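Local structure of separin (Saccharomyces cerevisiae, 5U1T) at residues I1290-K1295 and E1308-F1313; S1236-N1239 and F1244-P1247; D1302-M1307 and M1334-L1339; K1261-L1266 and F1282-D1287. The protein cleaves the MCD1/SCC1 subunit of cohesin as a caspase-like cysteine protease at the onset of anaphase, and is kept inactive by securin for most of the cell cycle. All coordinates share one frame; numbering follows the deposited sequence.

Overall arrangement
All four contacts lie in one part of the C50 peptidase region, away from the probable catalytic Cys1497, and belong to structural packing. Contact 2 comes first along the chain, where helix 1209-1237 runs on toward strand 1248-1249 of a mixed sheet. The helices between that strand and strand 1353-1362, with loop 1282-1287 before helix 1287-1294, supply the rest. Contacts 1 and 3 share helix 1303-1320 and have centres about 9 Å apart; they meet where Ile1311 CD1 lies 3.5 Å from Leu1339 CD1. Contact 4, centred about 12 Å from contact 1, joins it through Ile1290, Phe1262 and Tyr1263. Contacts 2 and 4 lie farthest apart, about 22 Å between centres, and contact 1 touches all the others.

Contact 1 (I1290-K1295 and E1308-F1313); sequences IELFLK and EDLIYF
Leu1310 pushes its side chain between Leu1292 and Phe1293 of the neighbouring helix, and this wedge carries most of the contact. Its CD1 methyl sits over the middle of the Phe1293 ring, 3.5 Å from the centroid and only 7° off the ring normal, a well-centred CH-pi contact. Farther out along the same ring, Leu1310 CB lies 3.6 Å from Phe1293 CZ, because the two side chains run past each other in opposite directions. With CG beside the backbone N (chi1 -76°), Phe1293 reaches across to the second helix, where Ile1311 CD1 meets the ring's edge. Leu1292 crosses Leu1310 at about a right angle, its CB 3.7 Å from Leu1310 CD1. This buried seam contrasts with the far side and flank of helix 1303-1320, where Glu1308 and Tyr1312, and Asp1309 on the flank, are exposed or partly so. The short helical segments run at 174° with axes 10.6 Å apart, the geometry of an antiparallel helical hairpin formed by consecutive helices.

Contact 2 (S1236-N1239 and F1244-P1247); sequences SWFN and FFSP
Phe1238 and Phe1245 bring ring corners together across the short connection that follows helix 1209-1237. The nearest atoms are CE2 of Phe1238 and CE2 of Phe1245, 3.8 Å apart, with Phe1238 CD2 almost as close to that same Phe1245 atom. The rings meet obliquely, planes at 73° and centroids 5.9 Å apart. Both side chains place CG beside the backbone N, anti to the carbonyl carbon (chi1 -44° for Phe1238, -72° for Phe1245), and from there the two side chains cross at about a right angle, CE2 to CE2. Phe1244 behaves differently: its CG is anti to the backbone N, and the ring leaves the pair to pack on Leu1148, Thr1159 and Leu1161, with a cation-pi contact to Lys1150. Trp1237, just before Phe1238, turns toward helix 1180-1198, and its NE1 is hydrogen-bonded to Leu1178 O. A third ring, Phe1376, meets Phe1238 edge-to-face and also touches Phe1245, while Leu1146 lies against Phe1238 and Leu1148 against Phe1245. The result is a buried aromatic cluster packed on strand 1146-1152 of the mixed sheet, where the chain passes from the end of helix 1209-1237 to strand 1248-1249.

Contact 3 (D1302-M1307 and M1334-L1339); sequences DFLSKM and MLHVQL
A helix-helix crossing joins helices 1303-1320 and 1332-1347, with Leu1304 and Met1307 on one side and His1336 and Leu1339 on the other. The short segments cross at 112°, their axes 11.6 Å apart at closest approach. At the outer rim, both methyls of Leu1304 lie against the outer part of the imidazole: CD1 is 3.4 Å from His1336 NE2, and CD2 is 3.6 Å from His1336 CD2. The ring reaches them because its CG stands opposite the backbone N (chi1 165°), which swings it toward the other helix. Deeper in, Met1307 extends straight as far as its sulfur and then bends at chi3 (68°), bringing CE to 3.7 Å from His1336 CA. Its SD packs on Leu1339 CB at 3.9 Å, next to Leu1296 and Ile1311, which touch Met1307 and Leu1339 respectively. His1336 NE2 also makes a weak hydrogen bond to Glu1340 OE1 one turn on. Putting an alanine at His1336 would probably strip the cover from the Leu1304 methyls and take away Glu1340's weak partner. Polar and apolar roles thus meet in one imidazole: the contact across the segments rests on van der Waals packing, while the nearby carboxylate may favour a protonated ring.

Contact 4 (K1261-L1266 and F1282-D1287); sequences KFYEIL and FIKVED
Tyr1263 reaches from helix 1252-1269 to the backbone of the 1282-1287 loop and takes a hydrogen bond from it. Its OH accepts from Val1285 N at 2.9 Å, with a bent N-H...O angle of 134°, and the donor lies near the ring plane at its edge. A cation-pi interaction comes next: Lys1284 NZ stands over a ring face, 4.7 Å from the Tyr1263 centroid and 6° off the normal. The lysine bends at chi2 (-88°), so that its chain crosses the phenol obliquely. An off-centre CH-pi contact adds to it, Lys1284 CD lying 4.2 Å from the Tyr1263 centroid, and Val1285 CB packs 4.0 Å from Tyr1263 OH. On the opposite face of the ring, Phe1262 CD2 lies 4.0 Å above the plane. A leucine in place of Tyr1263 would probably leave Val1285 N without this acceptor and the Lys1284 ammonium without its aromatic face. Beyond the pair, Val1285 packs on Val1314 and Leu1318 of helix 1303-1320, and the backbones of Lys1284 and Glu1286 bond to Leu966 and Ser964. The whole is a helix-to-helix connection, its extended loop pinned by a tyrosine of an earlier helix just before the N-cap position of helix 1287-1294.

Contact 1 (I1290-K1295 and E1308-F1313)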
loop_
_atom_site.group_PDB
_atom_site.type_symbol
_atom_site.label_atom_id
_atom_site.label_comp_id
_atom_site.label_asym_id
_atom_site.label_seq_id
_atom_site.Cartn_x
_atom_site.Cartn_y
_atom_site.Cartn_z
ATOM N N ILE A 1290 48.248 14.463 -42.520
ATOM C CA ILE A 1290 49.268 14.331 -43.540
ATOM C C ILE A 1290 49.727 12.884 -43.614
ATOM O O ILE A 1290 49.861 12.346 -44.705
ATOM C CB ILE A 1290 50.465 15.272 -43.263
ATOM C CG1 ILE A 1290 49.963 16.708 -43.085
ATOM C CG2 ILE A 1290 51.497 15.214 -44.384
ATOM C CD1 ILE A 1290 51.052 17.694 -42.679
ATOM N N GLU A 1291 49.925 12.248 -42.456
ATOM C CA GLU A 1291 50.401 10.859 -42.399
ATOM C C GLU A 1291 49.475 9.899 -43.119
ATOM O O GLU A 1291 49.897 8.850 -43.585
ATOM C CB GLU A 1291 50.574 10.389 -40.954
ATOM C CG GLU A 1291 51.781 10.971 -40.260
ATOM C CD GLU A 1291 51.787 10.692 -38.769
ATOM O OE1 GLU A 1291 52.618 11.293 -38.033
ATOM O OE2 GLU A 1291 50.953 9.866 -38.337
ATOM N N LEU A 1292 48.202 10.253 -43.204
ATOM C CA LEU A 1292 47.231 9.382 -43.850
ATOM C C LEU A 1292 47.592 9.175 -45.315
ATOM O O LEU A 1292 47.319 8.122 -45.870
ATOM C CB LEU A 1292 45.822 9.956 -43.729
ATOM C CG LEU A 1292 45.139 9.836 -42.366
ATOM C CD1 LEU A 1292 43.755 10.451 -42.431
ATOM C CD2 LEU A 1292 45.082 8.382 -41.947
ATOM N N PHE A 1293 48.205 10.182 -45.933
ATOM C CA PHE A 1293 48.593 10.109 -47.342
ATOM C C PHE A 1293 49.693 9.073 -47.526
ATOM O O PHE A 1293 49.593 8.206 -48.393
ATOM C CB PHE A 1293 49.040 11.486 -47.861
ATOM C CG PHE A 1293 47.896 12.421 -48.131
ATOM C CD1 PHE A 1293 47.368 13.206 -47.111
ATOM C CD2 PHE A 1293 47.323 12.485 -49.392
ATOM C CE1 PHE A 1293 46.300 14.034 -47.342
ATOM C CE2 PHE A 1293 46.262 13.322 -49.635
ATOM C CZ PHE A 1293 45.746 14.097 -48.605
ATOM N N LEU A 1294 50.715 9.157 -46.676
ATOM C CA LEU A 1294 51.798 8.187 -46.641
ATOM C C LEU A 1294 51.318 6.772 -46.372
ATOM O O LEU A 1294 52.023 5.806 -46.642
ATOM C CB LEU A 1294 52.821 8.572 -45.578
ATOM C CG LEU A 1294 53.621 9.831 -45.863
ATOM C CD1 LEU A 1294 54.861 9.902 -44.983
ATOM C CD2 LEU A 1294 53.980 9.860 -47.335
ATOM N N LYS A 1295 50.125 6.622 -45.816
ATOM C CA LYS A 1295 49.701 5.284 -45.495
ATOM C C LYS A 1295 48.934 4.654 -46.662
ATOM O O LYS A 1295 48.688 3.456 -46.663
ATOM C CB LYS A 1295 48.900 5.284 -44.184
ATOM C CG LYS A 1295 49.819 5.390 -42.948
ATOM C CD LYS A 1295 49.089 5.674 -41.643
ATOM C CE LYS A 1295 50.080 5.683 -40.469
ATOM N NZ LYS A 1295 49.515 6.097 -39.149
ATOM N N GLU A 1308 41.558 10.761 -53.442
ATOM C CA GLU A 1308 40.539 11.774 -53.673
ATOM C C GLU A 1308 39.770 12.100 -52.383
ATOM O O GLU A 1308 39.590 13.264 -52.033
ATOM C CB GLU A 1308 39.575 11.303 -54.761
ATOM C CG GLU A 1308 38.715 12.396 -55.336
ATOM C CD GLU A 1308 37.740 11.892 -56.392
ATOM O OE1 GLU A 1308 37.058 10.881 -56.132
ATOM O OE2 GLU A 1308 37.653 12.508 -57.481
ATOM N N ASP A 1309 39.333 11.062 -51.674
ATOM C CA ASP A 1309 38.641 11.247 -50.414
ATOM C C ASP A 1309 39.515 11.912 -49.366
ATOM O O ASP A 1309 39.021 12.714 -48.590
ATOM C CB ASP A 1309 38.135 9.911 -49.881
ATOM C CG ASP A 1309 37.086 9.301 -50.772
ATOM O OD1 ASP A 1309 36.536 10.037 -51.618
ATOM O OD2 ASP A 1309 36.812 8.091 -50.637
ATOM N N LEU A 1310 40.805 11.573 -49.318
ATOM C CA LEU A 1310 41.730 12.294 -48.449
ATOM C C LEU A 1310 41.821 13.760 -48.809
ATOM O O LEU A 1310 41.934 14.598 -47.925
ATOM C CB LEU A 1310 43.120 11.699 -48.496
ATOM C CG LEU A 1310 43.425 10.647 -47.456
ATOM C CD1 LEU A 1310 44.916 10.561 -47.266
ATOM C CD2 LEU A 1310 42.751 10.984 -46.154
ATOM N N ILE A 1311 41.790 14.060 -50.107
ATOM C CA ILE A 1311 41.874 15.446 -50.572
ATOM C C ILE A 1311 40.672 16.201 -50.020
ATOM O O ILE A 1311 40.811 17.246 -49.386
ATOM C CB ILE A 1311 41.898 15.563 -52.129
ATOM C CG1 ILE A 1311 42.867 14.563 -52.763
ATOM C CG2 ILE A 1311 42.225 16.954 -52.566
ATOM C CD1 ILE A 1311 44.237 14.989 -52.809
ATOM N N TYR A 1312 39.495 15.635 -50.253
ATOM C CA TYR A 1312 38.244 16.194 -49.772
ATOM C C TYR A 1312 38.291 16.512 -48.290
ATOM O O TYR A 1312 37.822 17.566 -47.842
ATOM C CB TYR A 1312 37.107 15.225 -50.039
ATOM C CG TYR A 1312 36.774 15.091 -51.494
ATOM C CD1 TYR A 1312 37.269 15.998 -52.427
ATOM C CD2 TYR A 1312 35.955 14.051 -51.940
ATOM C CE1 TYR A 1312 36.960 15.876 -53.762
ATOM C CE2 TYR A 1312 35.633 13.910 -53.282
ATOM C CZ TYR A 1312 36.134 14.824 -54.190
ATOM O OH TYR A 1312 35.805 14.681 -55.533
ATOM N N PHE A 1313 38.863 15.580 -47.544
ATOM C CA PHE A 1313 39.004 15.728 -46.121
ATOM C C PHE A 1313 39.861 16.944 -45.799
ATOM O O PHE A 1313 39.481 17.781 -44.972
ATOM C CB PHE A 1313 39.601 14.456 -45.511
ATOM C CG PHE A 1313 39.753 14.525 -44.032
ATOM C CD1 PHE A 1313 38.638 14.733 -43.222
ATOM C CD2 PHE A 1313 40.995 14.398 -43.445
ATOM C CE1 PHE A 1313 38.762 14.813 -41.841
ATOM C CE2 PHE A 1313 41.136 14.469 -42.069
ATOM C CZ PHE A 1313 40.015 14.686 -41.262
#

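Contact 2 (S1236-N1239 and F1244-P1247)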
loop_
_atom_site.group_PDB
_atom_site.type_symbol
_atom_site.label_atom_id
_atom_site.label_comp_id
_atom_site.label_asym_id
_atom_site.label_seq_id
_atom_site.Cartn_x
_atom_site.Cartn_y
_atom_site.Cartn_z
ATOM N N SER A 1236 31.681 2.373 -48.047
ATOM C CA SER A 1236 30.804 3.511 -47.819
ATOM C C SER A 1236 31.227 4.286 -46.599
ATOM O O SER A 1236 31.442 5.502 -46.650
ATOM C CB SER A 1236 29.358 3.073 -47.637
ATOM O OG SER A 1236 28.772 2.755 -48.879
ATOM N N TRP A 1237 31.304 3.563 -45.509
ATOM C CA TRP A 1237 31.568 4.145 -44.236
ATOM C C TRP A 1237 32.933 4.717 -43.990
ATOM O O TRP A 1237 33.056 5.620 -43.202
ATOM C CB TRP A 1237 31.206 3.139 -43.170
ATOM C CG TRP A 1237 29.787 2.812 -43.189
ATOM C CD1 TRP A 1237 28.905 3.193 -44.103
ATOM C CD2 TRP A 1237 29.073 2.049 -42.233
ATOM N NE1 TRP A 1237 27.672 2.716 -43.802
ATOM C CE2 TRP A 1237 27.755 2.010 -42.642
ATOM C CE3 TRP A 1237 29.425 1.393 -41.066
ATOM C CZ2 TRP A 1237 26.792 1.342 -41.937
ATOM C CZ3 TRP A 1237 28.473 0.740 -40.374
ATOM C CH2 TRP A 1237 27.177 0.711 -40.803
ATOM N N PHE A 1238 33.960 4.212 -44.647
ATOM C CA PHE A 1238 35.294 4.729 -44.399
ATOM C C PHE A 1238 35.957 5.312 -45.617
ATOM O O PHE A 1238 37.156 5.206 -45.782
ATOM C CB PHE A 1238 36.165 3.635 -43.830
ATOM C CG PHE A 1238 35.499 2.845 -42.778
ATOM C CD1 PHE A 1238 34.596 1.890 -43.103
ATOM C CD2 PHE A 1238 35.774 3.075 -41.464
ATOM C CE1 PHE A 1238 33.974 1.169 -42.131
ATOM C CE2 PHE A 1238 35.159 2.351 -40.486
ATOM C CZ PHE A 1238 34.259 1.396 -40.823
ATOM N N ASN A 1239 35.176 5.950 -46.466
ATOM C CA ASN A 1239 35.729 6.491 -47.674
ATOM C C ASN A 1239 36.759 7.532 -47.347
ATOM O O ASN A 1239 36.455 8.601 -46.861
ATOM C CB ASN A 1239 34.642 7.011 -48.604
ATOM C CG ASN A 1239 33.639 7.857 -47.892
ATOM O OD1 ASN A 1239 33.640 7.939 -46.666
ATOM N ND2 ASN A 1239 32.771 8.497 -48.650
ATOM N N PHE A 1244 43.102 5.287 -40.860
ATOM C CA PHE A 1244 42.992 5.550 -39.431
ATOM C C PHE A 1244 43.248 4.243 -38.681
ATOM O O PHE A 1244 43.741 4.241 -37.553
ATOM C CB PHE A 1244 41.601 6.121 -39.111
ATOM C CG PHE A 1244 41.462 6.733 -37.726
ATOM C CD1 PHE A 1244 41.960 8.001 -37.459
ATOM C CD2 PHE A 1244 40.801 6.056 -36.715
ATOM C CE1 PHE A 1244 41.819 8.570 -36.208
ATOM C CE2 PHE A 1244 40.647 6.624 -35.457
ATOM C CZ PHE A 1244 41.154 7.881 -35.203
ATOM N N PHE A 1245 42.928 3.129 -39.338
ATOM C CA PHE A 1245 43.110 1.807 -38.753
ATOM C C PHE A 1245 44.482 1.204 -39.034
ATOM O O PHE A 1245 44.825 0.148 -38.489
ATOM C CB PHE A 1245 42.030 0.856 -39.264
ATOM C CG PHE A 1245 40.687 1.141 -38.706
ATOM C CD1 PHE A 1245 40.321 0.620 -37.464
ATOM C CD2 PHE A 1245 39.800 1.958 -39.393
ATOM C CE1 PHE A 1245 39.086 0.894 -36.927
ATOM C CE2 PHE A 1245 38.563 2.242 -38.873
ATOM C CZ PHE A 1245 38.195 1.711 -37.641
ATOM N N SER A 1246 45.258 1.870 -39.881
ATOM C CA SER A 1246 46.502 1.287 -40.355
ATOM C C SER A 1246 47.512 1.083 -39.227
ATOM O O SER A 1246 47.742 1.977 -38.396
ATOM C CB SER A 1246 47.121 2.142 -41.465
ATOM O OG SER A 1246 48.490 1.834 -41.627
ATOM N N PRO A 1247 48.111 -0.113 -39.194
ATOM C CA PRO A 1247 49.112 -0.479 -38.197
ATOM C C PRO A 1247 50.477 0.120 -38.495
ATOM O O PRO A 1247 51.377 -0.087 -37.689
ATOM C CB PRO A 1247 49.154 -1.999 -38.299
ATOM C CG PRO A 1247 48.777 -2.273 -39.700
ATOM C CD PRO A 1247 47.758 -1.250 -40.061
#

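Contact 3 (D1302-M1307 and M1334-L1339)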
loop_
_atom_site.group_PDB
_atom_site.type_symbol
_atom_site.label_atom_id
_atom_site.label_comp_id
_atom_site.label_asym_id
_atom_site.label_seq_id
_atom_site.Cartn_x
_atom_site.Cartn_y
_atom_site.Cartn_z
ATOM N N ASP A 1302 41.925 0.632 -55.961
ATOM C CA ASP A 1302 41.078 1.794 -55.695
ATOM C C ASP A 1302 41.867 2.894 -54.981
ATOM O O ASP A 1302 41.309 3.657 -54.174
ATOM C CB ASP A 1302 39.865 1.387 -54.865
ATOM C CG ASP A 1302 40.261 0.621 -53.622
ATOM O OD1 ASP A 1302 41.498 0.488 -53.392
ATOM O OD2 ASP A 1302 39.354 0.158 -52.878
ATOM N N PHE A 1303 43.160 2.970 -55.294
ATOM C CA PHE A 1303 44.053 3.961 -54.713
ATOM C C PHE A 1303 43.589 5.405 -54.923
ATOM O O PHE A 1303 43.733 6.231 -54.030
ATOM C CB PHE A 1303 45.461 3.786 -55.285
ATOM C CG PHE A 1303 46.348 4.973 -55.079
ATOM C CD1 PHE A 1303 46.927 5.215 -53.848
ATOM C CD2 PHE A 1303 46.591 5.854 -56.109
ATOM C CE1 PHE A 1303 47.749 6.308 -53.654
ATOM C CE2 PHE A 1303 47.398 6.943 -55.917
ATOM C CZ PHE A 1303 47.979 7.170 -54.684
ATOM N N LEU A 1304 43.035 5.715 -56.091
ATOM C CA LEU A 1304 42.723 7.105 -56.408
ATOM C C LEU A 1304 41.455 7.587 -55.738
ATOM O O LEU A 1304 41.328 8.768 -55.431
ATOM C CB LEU A 1304 42.618 7.316 -57.917
ATOM C CG LEU A 1304 43.983 7.746 -58.430
ATOM C CD1 LEU A 1304 44.003 7.988 -59.936
ATOM C CD2 LEU A 1304 44.414 8.988 -57.652
ATOM N N SER A 1305 40.517 6.676 -55.525
ATOM C CA SER A 1305 39.315 7.000 -54.764
ATOM C C SER A 1305 39.692 7.353 -53.352
ATOM O O SER A 1305 39.173 8.299 -52.783
ATOM C CB SER A 1305 38.336 5.835 -54.754
ATOM O OG SER A 1305 38.109 5.392 -56.076
ATOM N N LYS A 1306 40.611 6.586 -52.796
ATOM C CA LYS A 1306 40.982 6.778 -51.418
ATOM C C LYS A 1306 41.716 8.088 -51.288
ATOM O O LYS A 1306 41.472 8.837 -50.347
ATOM C CB LYS A 1306 41.825 5.614 -50.923
ATOM C CG LYS A 1306 41.069 4.310 -50.927
ATOM C CD LYS A 1306 41.810 3.243 -50.159
ATOM C CE LYS A 1306 41.211 1.886 -50.423
ATOM N NZ LYS A 1306 41.904 0.864 -49.628
ATOM N N MET A 1307 42.582 8.383 -52.254
ATOM C CA MET A 1307 43.339 9.630 -52.239
ATOM C C MET A 1307 42.421 10.830 -52.434
ATOM O O MET A 1307 42.503 11.796 -51.688
ATOM C CB MET A 1307 44.437 9.639 -53.306
ATOM C CG MET A 1307 45.514 10.661 -52.977
ATOM S SD MET A 1307 46.858 10.798 -54.161
ATOM C CE MET A 1307 45.965 11.488 -55.557
ATOM N N MET A 1334 47.102 18.076 -61.225
ATOM C CA MET A 1334 48.406 18.264 -60.613
ATOM C C MET A 1334 48.457 17.713 -59.175
ATOM O O MET A 1334 49.463 17.124 -58.775
ATOM C CB MET A 1334 48.766 19.749 -60.656
ATOM C CG MET A 1334 50.226 20.063 -60.831
ATOM S SD MET A 1334 50.980 19.328 -62.307
ATOM C CE MET A 1334 49.701 19.681 -63.528
ATOM N N LEU A 1335 47.382 17.888 -58.402
ATOM C CA LEU A 1335 47.321 17.275 -57.074
ATOM C C LEU A 1335 47.568 15.788 -57.204
ATOM O O LEU A 1335 48.423 15.224 -56.533
ATOM C CB LEU A 1335 45.968 17.495 -56.392
ATOM C CG LEU A 1335 45.600 18.862 -55.815
ATOM C CD1 LEU A 1335 44.306 18.773 -55.032
ATOM C CD2 LEU A 1335 46.726 19.416 -54.959
ATOM N N HIS A 1336 46.795 15.173 -58.086
ATOM C CA HIS A 1336 46.843 13.749 -58.371
ATOM C C HIS A 1336 48.261 13.289 -58.683
ATOM O O HIS A 1336 48.800 12.410 -57.991
ATOM C CB HIS A 1336 45.887 13.447 -59.538
ATOM C CG HIS A 1336 46.072 12.105 -60.182
ATOM N ND1 HIS A 1336 45.619 11.836 -61.457
ATOM C CD2 HIS A 1336 46.636 10.954 -59.732
ATOM C CE1 HIS A 1336 45.911 10.586 -61.771
ATOM N NE2 HIS A 1336 46.534 10.029 -60.747
ATOM N N VAL A 1337 48.858 13.893 -59.711
ATOM C CA VAL A 1337 50.160 13.474 -60.196
ATOM C C VAL A 1337 51.244 13.668 -59.152
ATOM O O VAL A 1337 51.999 12.746 -58.861
ATOM C CB VAL A 1337 50.555 14.243 -61.485
ATOM C CG1 VAL A 1337 52.042 14.104 -61.764
ATOM C CG2 VAL A 1337 49.731 13.755 -62.667
ATOM N N GLN A 1338 51.329 14.872 -58.602
ATOM C CA GLN A 1338 52.388 15.209 -57.654
ATOM C C GLN A 1338 52.261 14.470 -56.307
ATOM O O GLN A 1338 53.261 14.103 -55.705
ATOM C CB GLN A 1338 52.422 16.726 -57.415
ATOM C CG GLN A 1338 53.038 17.535 -58.550
ATOM C CD GLN A 1338 52.626 19.017 -58.536
ATOM O OE1 GLN A 1338 51.936 19.469 -57.620
ATOM N NE2 GLN A 1338 53.023 19.764 -59.555
ATOM N N LEU A 1339 51.043 14.249 -55.819
ATOM C CA LEU A 1339 50.894 13.555 -54.534
ATOM C C LEU A 1339 51.217 12.081 -54.663
ATOM O O LEU A 1339 51.869 11.507 -53.792
ATOM C CB LEU A 1339 49.492 13.716 -53.975
ATOM C CG LEU A 1339 49.217 14.991 -53.201
ATOM C CD1 LEU A 1339 47.734 15.070 -52.998
ATOM C CD2 LEU A 1339 49.943 15.013 -51.872
#

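Contact 4 (K1261-L1266 and F1282-D1287)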
loop_
_atom_site.group_PDB
_atom_site.type_symbol
_atom_site.label_atom_id
_atom_site.label_comp_id
_atom_site.label_asym_id
_atom_site.label_seq_id
_atom_site.Cartn_x
_atom_site.Cartn_y
_atom_site.Cartn_z
ATOM N N LYS A 1261 57.029 18.835 -49.132
ATOM C CA LYS A 1261 56.507 18.642 -50.485
ATOM C C LYS A 1261 54.989 18.809 -50.549
ATOM O O LYS A 1261 54.462 19.575 -51.372
ATOM C CB LYS A 1261 56.912 17.261 -51.005
ATOM C CG LYS A 1261 58.403 17.137 -51.289
ATOM C CD LYS A 1261 58.800 17.960 -52.491
ATOM C CE LYS A 1261 60.204 17.585 -52.929
ATOM N NZ LYS A 1261 60.511 17.942 -54.366
ATOM N N PHE A 1262 54.316 18.060 -49.677
ATOM C CA PHE A 1262 52.891 18.154 -49.436
ATOM C C PHE A 1262 52.443 19.608 -49.407
ATOM O O PHE A 1262 51.578 20.004 -50.179
ATOM C CB PHE A 1262 52.540 17.444 -48.116
ATOM C CG PHE A 1262 51.118 17.637 -47.678
ATOM C CD1 PHE A 1262 50.097 16.890 -48.243
ATOM C CD2 PHE A 1262 50.802 18.568 -46.684
ATOM C CE1 PHE A 1262 48.785 17.074 -47.839
ATOM C CE2 PHE A 1262 49.495 18.766 -46.279
ATOM C CZ PHE A 1262 48.482 18.019 -46.859
ATOM N N TYR A 1263 53.044 20.415 -48.539
ATOM C CA TYR A 1263 52.657 21.821 -48.473
ATOM C C TYR A 1263 52.992 22.580 -49.749
ATOM O O TYR A 1263 52.197 23.398 -50.191
ATOM C CB TYR A 1263 53.289 22.512 -47.266
ATOM C CG TYR A 1263 52.490 22.275 -46.009
ATOM C CD1 TYR A 1263 51.224 22.836 -45.843
ATOM C CD2 TYR A 1263 52.986 21.468 -44.997
ATOM C CE1 TYR A 1263 50.488 22.609 -44.692
ATOM C CE2 TYR A 1263 52.257 21.231 -43.849
ATOM C CZ TYR A 1263 51.011 21.802 -43.700
ATOM O OH TYR A 1263 50.316 21.549 -42.544
ATOM N N GLU A 1264 54.146 22.312 -50.356
ATOM C CA GLU A 1264 54.463 22.975 -51.609
ATOM C C GLU A 1264 53.369 22.637 -52.612
ATOM O O GLU A 1264 52.821 23.527 -53.270
ATOM C CB GLU A 1264 55.834 22.565 -52.122
ATOM C CG GLU A 1264 56.051 22.720 -53.643
ATOM C CD GLU A 1264 57.151 21.760 -54.161
ATOM O OE1 GLU A 1264 57.659 20.940 -53.352
ATOM O OE2 GLU A 1264 57.528 21.825 -55.362
ATOM N N ILE A 1265 53.020 21.361 -52.691
ATOM C CA ILE A 1265 51.956 20.946 -53.593
ATOM C C ILE A 1265 50.624 21.689 -53.339
ATOM O O ILE A 1265 49.977 22.139 -54.289
ATOM C CB ILE A 1265 51.747 19.431 -53.520
ATOM C CG1 ILE A 1265 52.964 18.733 -54.130
ATOM C CG2 ILE A 1265 50.467 19.028 -54.246
ATOM C CD1 ILE A 1265 53.155 17.337 -53.689
ATOM N N LEU A 1266 50.232 21.861 -52.078
ATOM C CA LEU A 1266 49.030 22.640 -51.769
ATOM C C LEU A 1266 49.182 24.116 -52.171
ATOM O O LEU A 1266 48.219 24.758 -52.620
ATOM C CB LEU A 1266 48.683 22.528 -50.281
ATOM C CG LEU A 1266 48.160 21.168 -49.787
ATOM C CD1 LEU A 1266 47.685 21.212 -48.320
ATOM C CD2 LEU A 1266 47.053 20.640 -50.698
ATOM N N PHE A 1282 48.819 30.790 -43.863
ATOM C CA PHE A 1282 48.090 29.604 -44.305
ATOM C C PHE A 1282 47.670 28.734 -43.129
ATOM O O PHE A 1282 48.408 28.606 -42.154
ATOM C CB PHE A 1282 48.911 28.757 -45.271
ATOM C CG PHE A 1282 49.180 29.412 -46.595
ATOM C CD1 PHE A 1282 48.503 30.569 -46.981
ATOM C CD2 PHE A 1282 50.123 28.872 -47.452
ATOM C CE1 PHE A 1282 48.785 31.174 -48.203
ATOM C CE2 PHE A 1282 50.404 29.471 -48.668
ATOM C CZ PHE A 1282 49.738 30.614 -49.046
ATOM N N ILE A 1283 46.495 28.119 -43.237
ATOM C CA ILE A 1283 46.069 27.130 -42.245
ATOM C C ILE A 1283 46.920 25.872 -42.326
ATOM O O ILE A 1283 46.968 25.229 -43.357
ATOM C CB ILE A 1283 44.609 26.718 -42.429
ATOM C CG1 ILE A 1283 43.702 27.909 -42.241
ATOM C CG2 ILE A 1283 44.232 25.638 -41.456
ATOM C CD1 ILE A 1283 42.327 27.636 -42.764
ATOM N N LYS A 1284 47.574 25.507 -41.232
ATOM C CA LYS A 1284 48.393 24.308 -41.233
ATOM C C LYS A 1284 47.607 23.122 -40.671
ATOM O O LYS A 1284 46.922 23.239 -39.659
ATOM C CB LYS A 1284 49.693 24.554 -40.452
ATOM C CG LYS A 1284 50.602 25.680 -41.062
ATOM C CD LYS A 1284 51.608 25.190 -42.155
ATOM C CE LYS A 1284 52.490 26.351 -42.696
ATOM N NZ LYS A 1284 53.866 25.960 -43.249
ATOM N N VAL A 1285 47.685 21.994 -41.372
ATOM C CA VAL A 1285 46.968 20.772 -41.021
ATOM C C VAL A 1285 47.797 19.928 -40.066
ATOM O O VAL A 1285 49.006 19.917 -40.163
ATOM C CB VAL A 1285 46.639 19.958 -42.293
ATOM C CG1 VAL A 1285 46.198 18.592 -41.950
ATOM C CG2 VAL A 1285 45.570 20.644 -43.102
ATOM N N GLU A 1286 47.160 19.241 -39.131
ATOM C CA GLU A 1286 47.868 18.357 -38.196
ATOM C C GLU A 1286 48.644 17.223 -38.883
ATOM O O GLU A 1286 48.267 16.764 -39.960
ATOM C CB GLU A 1286 46.868 17.771 -37.201
ATOM C CG GLU A 1286 46.622 18.645 -35.997
ATOM C CD GLU A 1286 47.446 18.204 -34.799
ATOM O OE1 GLU A 1286 47.519 16.975 -34.534
ATOM O OE2 GLU A 1286 48.020 19.086 -34.119
ATOM N N ASP A 1287 49.716 16.764 -38.250
ATOM C CA ASP A 1287 50.578 15.759 -38.867
ATOM C C ASP A 1287 49.852 14.463 -39.184
ATOM O O ASP A 1287 50.112 13.853 -40.228
ATOM C CB ASP A 1287 51.771 15.428 -37.973
ATOM C CG ASP A 1287 52.860 16.462 -38.046
ATOM O OD1 ASP A 1287 52.746 17.391 -38.866
ATOM O OD2 ASP A 1287 53.833 16.349 -37.280
#